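Local coordinates for protein beta-L-arabinobiosidase (Bacteroides thetaiotaomicron, PDB 5MQR) that probably hydrolyses glycosidic linkages in plant pectin, as a multidomain beta-L-arabinobiosidase of a gut bacterium that may also have sialidase activity, at residues L1045-A1048 and D1049-D1052. Residues are numbered along the deposited sequence; the frame is centred on the assembly and turned at random.
Sequences LIPA and DKWD
Pro1047 and Lys1050 close a type II beta turn in the loop between strands 1040-1042 and 1053-1061, within the region related to the C-terminal domain of family 65 glycosyl hydrolases. The direct backbone bond, from Lys1050 N to Pro1047 O, is weak at 3.3 Å. A water bridges past it, donating to Pro1047 O at 2.8 Å and accepting from Trp1051 N, and so links the turn to the residue that follows it.

Apolar contacts join the two arms. Ile1046 sends out two branches: with chi1 -62° CG1 lies beside the backbone N and CG2 anti to it; CG2 meets Lys1050 CB at 3.7 Å, while CD1, carried by CG1, approaches the indole obliquely, 3.8 Å from Trp1051 CZ3. Cut back to an alanine, Ile1046 would lose both branches, which would probably leave a gap beside the indole and the Lys1050 methylenes. The indole is further fixed by a hydrogen bond from NE1 to Gln665 and edge-to-face contacts with Phe668 and Phe976, so the turn is tied to the neighbouring helices.

Bent at chi2 and chi3, the Lys1050 chain runs alongside the Pro1047 ring, and Lys1050 CG sits 3.6 Å above the plane of the Trp1051 ring, over one face and offset toward the rim.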
# COMPACT_ATOMS: atom_id res chain seq x y z
N LEU A 1045 -17.51 -4.27 10.21
CA LEU A 1045 -18.06 -4.22 11.55
C LEU A 1045 -16.95 -4.44 12.57
O LEU A 1045 -17.03 -5.29 13.43
CB LEU A 1045 -19.18 -5.27 11.71
CG LEU A 1045 -20.26 -5.23 10.64
CD1 LEU A 1045 -21.15 -6.45 10.77
CD2 LEU A 1045 -21.03 -3.93 10.69
N ILE A 1046 -15.88 -3.69 12.44
CA ILE A 1046 -14.78 -3.71 13.38
C ILE A 1046 -14.91 -2.36 14.07
O ILE A 1046 -15.15 -1.37 13.41
CB ILE A 1046 -13.47 -3.87 12.61
CG1 ILE A 1046 -13.50 -5.19 11.87
CG2 ILE A 1046 -12.27 -3.82 13.55
CD1 ILE A 1046 -12.31 -5.43 10.98
N PRO A 1047 -14.82 -2.32 15.41
CA PRO A 1047 -14.85 -1.00 16.03
C PRO A 1047 -13.66 -0.13 15.68
O PRO A 1047 -12.59 -0.63 15.28
CB PRO A 1047 -14.86 -1.29 17.54
CG PRO A 1047 -14.66 -2.75 17.70
CD PRO A 1047 -14.91 -3.42 16.39
N ALA A 1048 -13.87 1.17 15.83
CA ALA A 1048 -12.80 2.14 15.72
C ALA A 1048 -11.76 1.81 16.79
O ALA A 1048 -12.12 1.51 17.95
CB ALA A 1048 -13.33 3.57 15.91
N ASP A 1049 -10.49 1.81 16.38
CA ASP A 1049 -9.34 1.57 17.28
C ASP A 1049 -9.16 0.14 17.75
O ASP A 1049 -8.40 -0.11 18.70
CB ASP A 1049 -9.32 2.54 18.49
CG ASP A 1049 -9.29 3.98 18.06
OD1 ASP A 1049 -8.22 4.39 17.53
OD2 ASP A 1049 -10.33 4.67 18.20
N LYS A 1050 -9.82 -0.81 17.10
CA LYS A 1050 -9.58 -2.21 17.41
C LYS A 1050 -8.23 -2.63 16.81
O LYS A 1050 -7.37 -3.11 17.54
CB LYS A 1050 -10.71 -3.08 16.85
CG LYS A 1050 -10.55 -4.58 17.04
CD LYS A 1050 -10.29 -5.01 18.47
CE LYS A 1050 -11.48 -4.77 19.39
NZ LYS A 1050 -11.20 -5.31 20.76
N TRP A 1051 -8.08 -2.43 15.50
CA TRP A 1051 -6.90 -2.81 14.73
C TRP A 1051 -6.29 -1.62 13.94
O TRP A 1051 -6.98 -0.96 13.16
CB TRP A 1051 -7.27 -3.92 13.73
CG TRP A 1051 -7.63 -5.23 14.35
CD1 TRP A 1051 -7.34 -5.67 15.63
CD2 TRP A 1051 -8.31 -6.32 13.71
NE1 TRP A 1051 -7.85 -6.92 15.82
CE2 TRP A 1051 -8.44 -7.35 14.66
CE3 TRP A 1051 -8.84 -6.51 12.43
CZ2 TRP A 1051 -9.07 -8.56 14.37
CZ3 TRP A 1051 -9.48 -7.70 12.15
CH2 TRP A 1051 -9.58 -8.72 13.11
N ASP A 1052 -4.99 -1.41 14.08
CA ASP A 1052 -4.30 -0.36 13.33
C ASP A 1052 -4.27 -0.63 11.84
O ASP A 1052 -4.16 0.30 11.05
CB ASP A 1052 -2.86 -0.18 13.80
CG ASP A 1052 -2.77 0.43 15.17
OD1 ASP A 1052 -3.78 0.95 15.71
OD2 ASP A 1052 -1.65 0.40 15.70
O HOH W 1 -10.07 -1.04 14.08